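Local coordinates for protein probable nitrite reductase [nad(p)h] small subunit NIRD (Mycobacterium tuberculosis, PDB 4AIV) that is probably the small subunit of the NADH-dependent nitrite reductase, associating with the large subunit NirB and probably being required for the enzyme to reduce nitrite to ammonium, at residues V27-G32 with I111-V116; D6-T11 with V100-V105; H46-V51 with V96-Y101; G66-R71 with S89-P94; N50-S55 with V74-L79. All blocks are in the same frame, centred on the assembly; numbering follows the deposited sequence.

Interaction 1. Residues V27-G32 with I111-V116; sequences VLLDDG and IQVARV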
# COMPACT_ATOMS: atom_id res chain seq x y z
N VAL A 27 -3.75 -4.43 -6.22
CA VAL A 27 -3.95 -5.84 -5.92
C VAL A 27 -5.37 -6.04 -5.39
O VAL A 27 -5.86 -5.24 -4.59
CB VAL A 27 -2.92 -6.34 -4.87
CG1 VAL A 27 -3.16 -7.81 -4.51
CG2 VAL A 27 -1.50 -6.12 -5.36
N LEU A 28 -6.02 -7.11 -5.84
CA LEU A 28 -7.38 -7.42 -5.40
C LEU A 28 -7.34 -8.53 -4.35
O LEU A 28 -6.86 -9.63 -4.62
CB LEU A 28 -8.21 -7.87 -6.62
CG LEU A 28 -9.68 -8.25 -6.42
CD1 LEU A 28 -10.51 -7.03 -6.08
CD2 LEU A 28 -10.25 -8.94 -7.69
N LEU A 29 -7.85 -8.26 -3.15
CA LEU A 29 -7.83 -9.28 -2.10
C LEU A 29 -9.04 -10.20 -2.23
O LEU A 29 -9.96 -9.94 -3.02
CB LEU A 29 -7.78 -8.64 -0.71
CG LEU A 29 -6.64 -7.65 -0.45
CD1 LEU A 29 -6.67 -7.16 1.01
CD2 LEU A 29 -5.27 -8.26 -0.82
N ASP A 30 -9.04 -11.27 -1.45
CA ASP A 30 -10.05 -12.32 -1.56
C ASP A 30 -11.48 -11.81 -1.38
O ASP A 30 -12.42 -12.33 -1.99
CB ASP A 30 -9.75 -13.41 -0.53
CG ASP A 30 -10.12 -12.99 0.87
OD1 ASP A 30 -9.49 -12.04 1.40
OD2 ASP A 30 -11.06 -13.60 1.43
N ASP A 31 -11.66 -10.76 -0.57
CA ASP A 31 -13.00 -10.23 -0.30
C ASP A 31 -13.36 -9.05 -1.20
O ASP A 31 -14.40 -8.42 -1.02
CB ASP A 31 -13.14 -9.83 1.17
CG ASP A 31 -12.41 -8.55 1.50
OD1 ASP A 31 -11.45 -8.19 0.77
OD2 ASP A 31 -12.78 -7.89 2.50
N GLY A 32 -12.49 -8.74 -2.16
CA GLY A 32 -12.75 -7.65 -3.07
C GLY A 32 -12.12 -6.31 -2.70
O GLY A 32 -12.22 -5.36 -3.48
N ILE A 111 5.41 -12.18 -2.67
CA ILE A 111 4.78 -11.08 -1.95
C ILE A 111 3.31 -11.41 -1.67
O ILE A 111 2.56 -11.75 -2.59
CB ILE A 111 4.85 -9.75 -2.73
CG1 ILE A 111 6.31 -9.39 -3.01
CG2 ILE A 111 4.16 -8.63 -1.94
CD1 ILE A 111 6.49 -8.18 -3.91
N GLN A 112 2.92 -11.34 -0.41
CA GLN A 112 1.53 -11.53 -0.04
C GLN A 112 0.99 -10.34 0.72
O GLN A 112 1.74 -9.61 1.38
CB GLN A 112 1.37 -12.76 0.84
CG GLN A 112 1.83 -14.04 0.19
CD GLN A 112 1.40 -15.23 1.00
OE1 GLN A 112 1.92 -15.48 2.09
NE2 GLN A 112 0.42 -15.97 0.48
N VAL A 113 -0.33 -10.17 0.65
CA VAL A 113 -1.02 -9.12 1.37
C VAL A 113 -2.20 -9.74 2.09
O VAL A 113 -2.96 -10.53 1.51
CB VAL A 113 -1.55 -8.03 0.41
CG1 VAL A 113 -2.32 -6.96 1.19
CG2 VAL A 113 -0.41 -7.41 -0.39
N ALA A 114 -2.37 -9.39 3.36
CA ALA A 114 -3.46 -9.95 4.14
C ALA A 114 -4.57 -8.94 4.37
O ALA A 114 -4.35 -7.73 4.36
CB ALA A 114 -2.95 -10.46 5.49
N ARG A 115 -5.78 -9.45 4.56
CA ARG A 115 -6.80 -8.65 5.20
C ARG A 115 -7.09 -9.38 6.50
O ARG A 115 -6.94 -10.60 6.59
CB ARG A 115 -8.07 -8.55 4.35
CG ARG A 115 -8.76 -9.87 4.14
CD ARG A 115 -10.22 -9.71 3.82
NE ARG A 115 -10.80 -11.01 3.51
CZ ARG A 115 -11.74 -11.62 4.22
NH1 ARG A 115 -12.26 -11.03 5.30
NH2 ARG A 115 -12.19 -12.81 3.84
N VAL A 116 -7.49 -8.63 7.52
CA VAL A 116 -7.75 -9.21 8.82
C VAL A 116 -9.23 -9.52 8.93
O VAL A 116 -10.08 -8.65 8.70
CB VAL A 116 -7.30 -8.27 9.96
CG1 VAL A 116 -7.72 -8.82 11.31
CG2 VAL A 116 -5.80 -8.06 9.90
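R115 reaches from strand 110-117 to the acidic pair D30 and D31, which sit in the middle of the type I beta turn L29-G32 that follows edge strand 25-28 in this Rieske-like antiparallel sheet. The two carboxylates meet the guanidinium in different ways. That of D30 is nearly coplanar with it and approaches the edge formed by NE and NH2, giving a side-on, two-pronged salt bridge: R115 NE donates to D30 OD1 at 2.7 Å, and R115 NH2 to D30 OD2 at 2.8 Å, each oxygen being met on its syn side. The carboxylate of D31 instead lies almost parallel to the guanidinium, with planes 6° apart, and D31 CB sits over one face. Its oxygens probably gain charge attraction without an aimed N-H, D31 OD2 being a long 3.8 Å from R115 NE, while D31 OD1 is hydrogen-bonded to S33. R115 suits the site because its chain runs extended from CG to NE and delivers a flat, multidentate group to the turn.

Beneath these charges the packing turns apolar. The buried L29 branches between two residues of the strand: CD1 rests on R115 CB at 3.9 Å, where the side chains slide past each other in opposite directions, and the L29 and V113 side chains cross at about a right angle, L29 CD2 lying 3.8 Å from V113 CG1.

Interaction 2. Residues D6-T11 with V100-V105; sequences DIQVWT and VYPARV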
# COMPACT_ATOMS: atom_id res chain seq x y z
N ASP A 6 -8.52 -12.47 15.72
CA ASP A 6 -8.10 -12.08 14.37
C ASP A 6 -7.57 -13.28 13.59
O ASP A 6 -6.88 -14.13 14.14
CB ASP A 6 -6.97 -11.02 14.43
CG ASP A 6 -7.48 -9.62 14.73
OD1 ASP A 6 -8.71 -9.38 14.64
OD2 ASP A 6 -6.64 -8.75 15.04
N ILE A 7 -7.89 -13.34 12.30
CA ILE A 7 -7.16 -14.22 11.39
C ILE A 7 -6.67 -13.44 10.17
O ILE A 7 -7.36 -12.56 9.67
CB ILE A 7 -7.99 -15.44 10.94
CG1 ILE A 7 -9.30 -14.97 10.32
CG2 ILE A 7 -8.25 -16.37 12.12
CD1 ILE A 7 -9.70 -15.78 9.13
N GLN A 8 -5.48 -13.76 9.69
CA GLN A 8 -5.00 -13.10 8.49
C GLN A 8 -5.32 -13.94 7.26
O GLN A 8 -4.95 -15.11 7.17
CB GLN A 8 -3.50 -12.81 8.60
CG GLN A 8 -3.19 -11.79 9.67
CD GLN A 8 -1.71 -11.57 9.86
OE1 GLN A 8 -0.94 -12.53 9.92
NE2 GLN A 8 -1.30 -10.31 9.96
N VAL A 9 -6.04 -13.34 6.32
CA VAL A 9 -6.37 -14.03 5.08
C VAL A 9 -5.47 -13.50 3.98
O VAL A 9 -5.64 -12.36 3.53
CB VAL A 9 -7.83 -13.86 4.70
CG1 VAL A 9 -8.12 -14.60 3.39
CG2 VAL A 9 -8.72 -14.37 5.83
N TRP A 10 -4.51 -14.32 3.56
CA TRP A 10 -3.46 -13.89 2.65
C TRP A 10 -3.85 -14.04 1.19
O TRP A 10 -4.38 -15.07 0.78
CB TRP A 10 -2.14 -14.64 2.93
CG TRP A 10 -1.57 -14.33 4.29
CD1 TRP A 10 -1.72 -15.07 5.43
CD2 TRP A 10 -0.77 -13.19 4.64
NE1 TRP A 10 -1.05 -14.46 6.48
CE2 TRP A 10 -0.47 -13.30 6.02
CE3 TRP A 10 -0.28 -12.08 3.94
CZ2 TRP A 10 0.30 -12.35 6.70
CZ3 TRP A 10 0.48 -11.13 4.62
CH2 TRP A 10 0.77 -11.28 5.98
N THR A 11 -3.58 -12.99 0.43
CA THR A 11 -3.66 -13.02 -1.02
C THR A 11 -2.24 -12.90 -1.57
O THR A 11 -1.50 -11.99 -1.21
CB THR A 11 -4.52 -11.86 -1.57
OG1 THR A 11 -5.87 -12.02 -1.13
CG2 THR A 11 -4.49 -11.83 -3.09
N VAL A 100 -4.41 0.24 6.07
CA VAL A 100 -3.13 -0.40 5.84
C VAL A 100 -3.35 -1.89 6.00
O VAL A 100 -4.15 -2.32 6.83
CB VAL A 100 -2.02 0.14 6.81
CG1 VAL A 100 -2.44 -0.03 8.27
CG2 VAL A 100 -0.68 -0.53 6.54
N TYR A 101 -2.67 -2.68 5.17
CA TYR A 101 -2.86 -4.13 5.17
C TYR A 101 -1.51 -4.78 5.44
O TYR A 101 -0.49 -4.35 4.90
CB TYR A 101 -3.41 -4.61 3.81
CG TYR A 101 -4.77 -4.04 3.47
CD1 TYR A 101 -4.89 -2.76 2.92
CD2 TYR A 101 -5.93 -4.76 3.72
CE1 TYR A 101 -6.14 -2.23 2.60
CE2 TYR A 101 -7.18 -4.23 3.41
CZ TYR A 101 -7.28 -2.97 2.85
OH TYR A 101 -8.52 -2.45 2.56
N PRO A 102 -1.51 -5.83 6.28
CA PRO A 102 -0.25 -6.57 6.46
C PRO A 102 0.29 -7.06 5.12
O PRO A 102 -0.47 -7.52 4.26
CB PRO A 102 -0.65 -7.76 7.34
CG PRO A 102 -1.91 -7.29 8.06
CD PRO A 102 -2.62 -6.40 7.06
N ALA A 103 1.59 -6.91 4.93
CA ALA A 103 2.23 -7.31 3.69
C ALA A 103 3.56 -7.97 4.02
O ALA A 103 4.32 -7.47 4.86
CB ALA A 103 2.42 -6.12 2.77
N ARG A 104 3.83 -9.09 3.38
CA ARG A 104 5.05 -9.83 3.68
C ARG A 104 5.70 -10.38 2.42
O ARG A 104 5.07 -10.47 1.35
CB ARG A 104 4.75 -10.97 4.66
CG ARG A 104 3.89 -12.08 4.08
CD ARG A 104 3.68 -13.20 5.10
NE ARG A 104 2.90 -14.31 4.56
CZ ARG A 104 2.41 -15.30 5.30
NH1 ARG A 104 2.63 -15.30 6.62
NH2 ARG A 104 1.69 -16.27 4.74
N VAL A 105 6.98 -10.72 2.54
CA VAL A 105 7.67 -11.48 1.51
C VAL A 105 8.07 -12.81 2.13
O VAL A 105 8.82 -12.85 3.11
CB VAL A 105 8.91 -10.72 0.97
CG1 VAL A 105 9.48 -11.42 -0.26
CG2 VAL A 105 8.55 -9.27 0.64
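W10 and R104 make a stacked cation-pi pair, the main element of this surface contact. The guanidinium lies flat on the indole, with planes only 5° apart and R104 CZ 3.7 Å from the centroid of the five-membered ring of W10. The aliphatic part of the same side chain extends the overlap: R104 CD stands 3.8 Å from the centroid of the W10 six-membered ring, a CH-pi contact, while R104 CG reaches W10 CZ3 at 3.6 Å. One face of the indole is therefore met by methylene groups over its benzo half and by the charged end over its pyrrole half. An extended arginine is well matched to such a long ring system. Its N-H groups point outward in the stacking plane and remain available for polar partners, and R104 NH2 is in fact hydrogen-bonded to Q112.

Q112 belongs to strand 110-117, which lies between strands 7-15 and 100-105 in the antiparallel sheet of this Rieske-like domain. The contact spans this middle strand on the side bearing Q112 and A114, and W10 also packs on both of these.

The remaining contacts are van der Waals and centre on P102. Its compact ring offers CB to W10 CH2 at 4.0 Å, and CG to the amide of Q8, with Q8 NE2 3.6 Å from P102 CG. With CG beside its backbone N (chi1 -66°) and its chain extended beyond, Q8 brings its amide to the proline ring. At the edge of the indole, near its plane, lies the backbone of A103, whose CA is 4.3 Å from W10 CZ3.

Interaction 3. Residues H46-V51 with V96-Y101; sequences HAVGNV and VSVPVY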
# COMPACT_ATOMS: atom_id res chain seq x y z
N HIS A 46 4.76 -2.66 1.19
CA HIS A 46 3.71 -2.02 1.97
C HIS A 46 2.41 -2.00 1.17
O HIS A 46 2.42 -1.72 -0.04
CB HIS A 46 4.12 -0.60 2.36
CG HIS A 46 5.33 -0.55 3.24
ND1 HIS A 46 5.27 -0.62 4.61
CD2 HIS A 46 6.65 -0.49 2.92
CE1 HIS A 46 6.49 -0.59 5.11
NE2 HIS A 46 7.35 -0.51 4.10
N ALA A 47 1.30 -2.29 1.84
CA ALA A 47 -0.00 -2.31 1.17
C ALA A 47 -0.97 -1.38 1.87
O ALA A 47 -1.22 -1.51 3.09
CB ALA A 47 -0.56 -3.74 1.14
N VAL A 48 -1.50 -0.42 1.11
CA VAL A 48 -2.49 0.51 1.64
C VAL A 48 -3.73 0.53 0.73
O VAL A 48 -3.70 -0.01 -0.38
CB VAL A 48 -1.93 1.96 1.82
CG1 VAL A 48 -0.78 1.97 2.83
CG2 VAL A 48 -1.48 2.54 0.48
N GLY A 49 -4.82 1.12 1.22
CA GLY A 49 -6.02 1.25 0.40
C GLY A 49 -5.72 1.87 -0.96
O GLY A 49 -4.96 2.83 -1.06
N ASN A 50 -6.31 1.31 -2.01
CA ASN A 50 -6.09 1.82 -3.36
C ASN A 50 -6.96 3.03 -3.70
O ASN A 50 -6.75 3.73 -4.71
CB ASN A 50 -6.31 0.71 -4.40
CG ASN A 50 -5.67 1.02 -5.73
OD1 ASN A 50 -4.57 1.59 -5.79
ND2 ASN A 50 -6.35 0.65 -6.81
N VAL A 51 -7.96 3.29 -2.86
CA VAL A 51 -8.89 4.38 -3.12
C VAL A 51 -8.49 5.66 -2.39
O VAL A 51 -8.37 5.68 -1.16
CB VAL A 51 -10.34 3.99 -2.75
CG1 VAL A 51 -11.29 5.14 -3.05
CG2 VAL A 51 -10.75 2.73 -3.51
N VAL A 96 -7.78 12.22 8.23
CA VAL A 96 -8.03 11.36 7.08
C VAL A 96 -6.97 10.26 7.04
O VAL A 96 -5.86 10.45 7.52
CB VAL A 96 -8.03 12.19 5.76
CG1 VAL A 96 -8.25 11.30 4.54
CG2 VAL A 96 -9.09 13.29 5.82
N SER A 97 -7.34 9.09 6.50
CA SER A 97 -6.38 8.01 6.31
C SER A 97 -6.88 7.03 5.25
O SER A 97 -8.04 7.06 4.84
CB SER A 97 -6.11 7.29 7.65
OG SER A 97 -7.28 6.64 8.12
N VAL A 98 -5.97 6.17 4.79
CA VAL A 98 -6.36 4.97 4.05
C VAL A 98 -6.06 3.78 4.94
O VAL A 98 -5.21 3.88 5.84
CB VAL A 98 -5.58 4.81 2.72
CG1 VAL A 98 -6.05 5.84 1.71
CG2 VAL A 98 -4.06 4.91 2.96
N PRO A 99 -6.74 2.65 4.69
CA PRO A 99 -6.42 1.43 5.45
C PRO A 99 -5.03 0.93 5.12
O PRO A 99 -4.53 1.17 4.01
CB PRO A 99 -7.47 0.41 4.96
CG PRO A 99 -7.91 0.94 3.62
CD PRO A 99 -7.89 2.44 3.79
N VAL A 100 -4.41 0.24 6.07
CA VAL A 100 -3.13 -0.40 5.84
C VAL A 100 -3.35 -1.89 6.00
O VAL A 100 -4.15 -2.32 6.83
CB VAL A 100 -2.02 0.14 6.81
CG1 VAL A 100 -2.44 -0.03 8.27
CG2 VAL A 100 -0.68 -0.53 6.54
N TYR A 101 -2.67 -2.68 5.17
CA TYR A 101 -2.86 -4.13 5.17
C TYR A 101 -1.51 -4.78 5.44
O TYR A 101 -0.49 -4.35 4.90
CB TYR A 101 -3.41 -4.61 3.81
CG TYR A 101 -4.77 -4.04 3.47
CD1 TYR A 101 -4.89 -2.76 2.92
CD2 TYR A 101 -5.93 -4.76 3.72
CE1 TYR A 101 -6.14 -2.23 2.60
CE2 TYR A 101 -7.18 -4.23 3.41
CZ TYR A 101 -7.28 -2.97 2.85
OH TYR A 101 -8.52 -2.45 2.56
O HOH W 1 1.70 -3.08 4.75
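Y101 turns the edge of its ring toward the backbone of A47-G49: A47 O and G49 N both lie in the ring plane, and Y101 CE1 comes within 3.9 Å of G49 N. With CG anti to the carbonyl carbon, beside the backbone N (chi1 -62°), the side chain lays this edge along the strand. The puckered ring of P99 fits against G49, with P99 CG 3.7 Å from G49 CA. Glycine suits this place because it has no side chain to compete for that room.

Between these groups the backbones pair as antiparallel neighbours, strand 45-49 beside the start of strand 100-105 in the main sheet of the Rieske-like domain. Y101 N donates to A47 O at 2.8 Å, and G49 N to P99 O, also at 2.8 Å; they flank the non-hydrogen-bonded pair V48-V100. Here CA-H groups add weaker contacts, notably V48 CA at 3.2 Å from P99 O. A water bridges the other side of the A47-Y101 pair, accepting from A47 N at 3.0 Å and donating to Y101 O.

On the V48 and V100 side of the sheet, V98 joins in: its CG2 meets V48 CB at 3.8 Å. On the opposite face, A47 CB packs on Y101 CB at 4.0 Å.

P99 has no N-H with which to answer, so the G49-P99 pair has the single bond G49 N to P99 O.

Interaction 4. Residues G66-R71 with S89-P94; sequences GDRGGR and SCLDDP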
# COMPACT_ATOMS: atom_id res chain seq x y z
N GLY A 66 7.62 8.63 -1.72
CA GLY A 66 8.63 9.56 -1.25
C GLY A 66 8.86 9.48 0.24
O GLY A 66 8.45 8.52 0.90
N ASP A 67 9.53 10.49 0.77
CA ASP A 67 9.79 10.60 2.20
C ASP A 67 9.32 11.93 2.76
O ASP A 67 9.36 12.97 2.09
CB ASP A 67 11.28 10.42 2.49
CG ASP A 67 11.73 8.99 2.37
OD1 ASP A 67 11.05 8.10 2.93
OD2 ASP A 67 12.76 8.74 1.71
N ARG A 68 8.85 11.89 4.00
CA ARG A 68 8.46 13.09 4.72
C ARG A 68 9.13 12.99 6.08
O ARG A 68 8.72 12.19 6.92
CB ARG A 68 6.93 13.15 4.86
CG ARG A 68 6.41 14.21 5.85
CD ARG A 68 6.42 15.61 5.25
NE ARG A 68 5.68 15.69 3.99
CZ ARG A 68 4.36 15.87 3.89
NH1 ARG A 68 3.62 15.99 4.99
NH2 ARG A 68 3.80 15.94 2.70
N GLY A 69 10.18 13.77 6.27
CA GLY A 69 10.95 13.71 7.50
C GLY A 69 11.44 12.30 7.77
O GLY A 69 11.39 11.82 8.92
N GLY A 70 11.88 11.62 6.72
CA GLY A 70 12.39 10.26 6.83
C GLY A 70 11.31 9.19 6.78
O GLY A 70 11.61 8.00 6.74
N ARG A 71 10.05 9.62 6.76
CA ARG A 71 8.93 8.68 6.82
C ARG A 71 8.41 8.34 5.42
O ARG A 71 8.06 9.23 4.65
CB ARG A 71 7.82 9.27 7.67
CG ARG A 71 6.75 8.29 8.04
CD ARG A 71 5.98 8.79 9.22
NE ARG A 71 4.90 7.89 9.55
CZ ARG A 71 3.87 8.23 10.32
NH1 ARG A 71 3.81 9.46 10.82
NH2 ARG A 71 2.91 7.35 10.57
N SER A 89 -1.93 6.76 7.56
CA SER A 89 -2.37 8.10 7.95
C SER A 89 -2.01 9.15 6.90
O SER A 89 -0.92 9.14 6.33
CB SER A 89 -1.81 8.51 9.32
OG SER A 89 -0.39 8.55 9.32
N CYS A 90 -2.94 10.06 6.65
CA CYS A 90 -2.64 11.20 5.79
C CYS A 90 -1.75 12.16 6.58
O CYS A 90 -2.15 12.71 7.61
CB CYS A 90 -3.91 11.92 5.35
SG CYS A 90 -3.61 13.30 4.20
N LEU A 91 -0.53 12.35 6.09
CA LEU A 91 0.43 13.19 6.80
C LEU A 91 0.08 14.68 6.66
O LEU A 91 0.58 15.50 7.42
CB LEU A 91 1.84 12.91 6.29
CG LEU A 91 2.37 11.48 6.53
CD1 LEU A 91 3.74 11.29 5.87
CD2 LEU A 91 2.44 11.16 8.02
N ASP A 92 -0.80 15.01 5.71
CA ASP A 92 -1.19 16.42 5.49
C ASP A 92 -2.49 16.80 6.20
O ASP A 92 -2.79 17.99 6.36
CB ASP A 92 -1.33 16.71 3.99
CG ASP A 92 -0.02 16.51 3.22
OD1 ASP A 92 1.07 16.67 3.81
OD2 ASP A 92 -0.11 16.21 2.01
N ASP A 93 -3.28 15.80 6.59
CA ASP A 93 -4.55 16.02 7.28
C ASP A 93 -4.80 14.83 8.19
O ASP A 93 -5.29 13.79 7.75
CB ASP A 93 -5.70 16.16 6.26
CG ASP A 93 -7.02 16.58 6.92
OD1 ASP A 93 -7.17 16.45 8.15
OD2 ASP A 93 -7.92 17.04 6.18
N PRO A 94 -4.48 15.00 9.49
CA PRO A 94 -4.55 13.96 10.51
C PRO A 94 -5.92 13.28 10.63
O PRO A 94 -5.99 12.15 11.13
CB PRO A 94 -4.23 14.71 11.81
CG PRO A 94 -3.40 15.87 11.36
CD PRO A 94 -3.98 16.28 10.03
O HOH W 2 0.83 9.58 11.55
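R68 grips D92 end-on: R68 NH1 and R68 NH2 both donate to D92 OD1, at 2.9 and 3.0 Å, so that one carboxylate oxygen sits in their fork. The oxygen lies in the guanidinium plane, and the carboxylate is turned only 16° from it. NH2 uses the syn lone pair, whereas NH1 meets OD1 nearly along the C-O bond. The second oxygen, D92 OD2, accepts from the backbone N of A82.

R71 is directed chiefly to D87 and D86, with which its NH2 forms salt bridges. A water connects it to S89, accepting from R71 NH1 at 3.1 Å and donating to S89 OG at 2.7 Å; S89 OG is also hydrogen-bonded to D87.

L91 wedges between the two arginines. Its CD1 lies 3.8 Å from R68 CB, alongside the aliphatic base of that chain, and its CD2 sits over one face of the R71 guanidinium, 3.6 Å from R71 NH1. R68 bends at chi2 (79°) and chi3 (55°), which curls its charged end round to D92, while R71 stays extended.

The two arginines are the end positions of the type I' turn R68-R71; positive phi favours glycine at G69, and the backbone angles call for it at G70. The turn connects strands 64-68 and 71-75, and the contact fastens it to the loop after strand 82-84, the third strand of this small sheet.

Interaction 5. Residues N50-S55 with V74-L79; sequences NVDPFS and VQSPIL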
# COMPACT_ATOMS: atom_id res chain seq x y z
N ASN A 50 -6.31 1.31 -2.01
CA ASN A 50 -6.09 1.82 -3.36
C ASN A 50 -6.96 3.03 -3.70
O ASN A 50 -6.75 3.73 -4.71
CB ASN A 50 -6.31 0.71 -4.40
CG ASN A 50 -5.67 1.02 -5.73
OD1 ASN A 50 -4.57 1.59 -5.79
ND2 ASN A 50 -6.35 0.65 -6.81
N VAL A 51 -7.96 3.29 -2.86
CA VAL A 51 -8.89 4.38 -3.12
C VAL A 51 -8.49 5.66 -2.39
O VAL A 51 -8.37 5.68 -1.16
CB VAL A 51 -10.34 3.99 -2.75
CG1 VAL A 51 -11.29 5.14 -3.05
CG2 VAL A 51 -10.75 2.73 -3.51
N ASP A 52 -8.29 6.73 -3.16
CA ASP A 52 -8.03 8.06 -2.59
C ASP A 52 -9.22 8.42 -1.73
O ASP A 52 -10.35 8.46 -2.21
CB ASP A 52 -7.83 9.09 -3.71
CG ASP A 52 -7.55 10.50 -3.18
OD1 ASP A 52 -8.30 11.01 -2.31
OD2 ASP A 52 -6.56 11.12 -3.65
N PRO A 53 -8.98 8.70 -0.44
CA PRO A 53 -10.08 8.93 0.50
C PRO A 53 -10.71 10.31 0.36
O PRO A 53 -11.71 10.59 1.02
CB PRO A 53 -9.41 8.80 1.87
CG PRO A 53 -8.02 9.25 1.63
CD PRO A 53 -7.67 8.76 0.23
N PHE A 54 -10.14 11.17 -0.49
CA PHE A 54 -10.75 12.47 -0.74
C PHE A 54 -11.64 12.40 -1.99
O PHE A 54 -12.80 12.84 -1.95
CB PHE A 54 -9.68 13.57 -0.89
CG PHE A 54 -8.92 13.86 0.39
CD1 PHE A 54 -9.40 14.80 1.30
CD2 PHE A 54 -7.73 13.20 0.69
CE1 PHE A 54 -8.71 15.07 2.47
CE2 PHE A 54 -7.03 13.48 1.87
CZ PHE A 54 -7.52 14.41 2.76
N SER A 55 -11.12 11.82 -3.07
CA SER A 55 -11.83 11.80 -4.36
C SER A 55 -12.60 10.51 -4.62
O SER A 55 -13.52 10.50 -5.44
CB SER A 55 -10.83 12.02 -5.50
OG SER A 55 -10.01 10.87 -5.67
N VAL A 74 3.31 7.77 0.20
CA VAL A 74 2.90 7.87 -1.19
C VAL A 74 2.04 9.13 -1.34
O VAL A 74 1.19 9.43 -0.49
CB VAL A 74 2.13 6.61 -1.66
CG1 VAL A 74 0.90 6.36 -0.78
CG2 VAL A 74 1.73 6.72 -3.13
N GLN A 75 2.28 9.89 -2.41
CA GLN A 75 1.43 11.03 -2.71
C GLN A 75 0.37 10.65 -3.72
O GLN A 75 0.67 10.06 -4.74
CB GLN A 75 2.26 12.21 -3.22
CG GLN A 75 2.99 12.91 -2.10
CD GLN A 75 3.80 14.08 -2.60
OE1 GLN A 75 4.59 13.94 -3.54
NE2 GLN A 75 3.61 15.24 -1.97
N SER A 76 -0.88 10.98 -3.41
CA SER A 76 -1.98 10.70 -4.32
C SER A 76 -1.75 11.45 -5.64
O SER A 76 -1.29 12.59 -5.63
CB SER A 76 -3.31 11.10 -3.69
OG SER A 76 -3.28 12.47 -3.30
N PRO A 77 -2.07 10.81 -6.77
CA PRO A 77 -1.77 11.28 -8.14
C PRO A 77 -2.22 12.70 -8.51
O PRO A 77 -1.43 13.44 -9.10
CB PRO A 77 -2.49 10.25 -9.02
CG PRO A 77 -2.42 9.01 -8.23
CD PRO A 77 -2.61 9.44 -6.79
N ILE A 78 -3.46 13.08 -8.22
CA ILE A 78 -3.96 14.40 -8.63
C ILE A 78 -3.80 15.41 -7.50
O ILE A 78 -3.13 16.44 -7.63
CB ILE A 78 -5.46 14.36 -9.02
CG1 ILE A 78 -5.70 13.37 -10.16
CG2 ILE A 78 -5.99 15.77 -9.36
CD1 ILE A 78 -5.21 13.85 -11.50
N LEU A 79 -4.40 15.05 -6.37
CA LEU A 79 -4.50 15.91 -5.20
C LEU A 79 -3.16 16.11 -4.48
O LEU A 79 -3.03 17.05 -3.70
CB LEU A 79 -5.55 15.32 -4.25
CG LEU A 79 -6.93 15.16 -4.91
CD1 LEU A 79 -7.92 14.43 -4.01
CD2 LEU A 79 -7.49 16.52 -5.31
O HOH W 3 -5.42 12.59 -1.84
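D52 OD1 is held by two backbone N-H groups of its own loop, from F54 at 2.6 Å and from S55 at 3.0 Å, an Asx turn and Asx motif combined; the other oxygen, D52 OD2, looks across to S76 and L79. The N-H of F54 comes nearly along the C-O bond of D52, that of S55 from above the carboxylate plane. CG stands opposite the backbone N (chi1 -179°), beside the carbonyl carbon, and the paired bonds fix the rotation of the carboxylate. Aspartate suits the place because its short side chain can fold back onto the amides two and three residues on, past P53.

Between the two loops the polar link runs through water. S76 OG donates to the water at 2.6 Å, the water donates to D52 OD2 at 2.6 Å, and S76 OG in turn accepts from the backbone N of Q81. The nearest S76 atom to D52 OD2 is CB, at 3.3 Å.

L79 supplies the apolar part through one methyl: CD1 reaches F54 CB at 3.7 Å and S55 CB at 4.1 Å, and also lies by the carboxylate.

In Rieske proteins two such loops carry the cysteine and histidine ligands of a [2Fe-2S] cluster; here a water-mediated bond and the packing of L79 join them, with neither N50-S55 nor V74-L79 offering Cys or His.

How the interactions relate
From the N terminus, segment 6-11 is joined to 100-105 by interaction 2, whereas 27-32 waits for 111-116 (interaction 1); these two long loops cross, and both tie strands of the main sheet, touching where strand 110-117 lies beside 7-15. Nested inside both 1 and 2 lie interactions 4 and 5. Interaction 3 is nested inside 1 and ends on the same stretch as 2, sharing V100 and Y101; it starts from the same stretch as 5, sharing N50 and V51. Interactions 4 and 5 cross, and both involve the small sheet. V96 packs against P53 and F54, joining interactions 3 and 5 and tying the loop before strand 100-105 to the loop after strand 45-49.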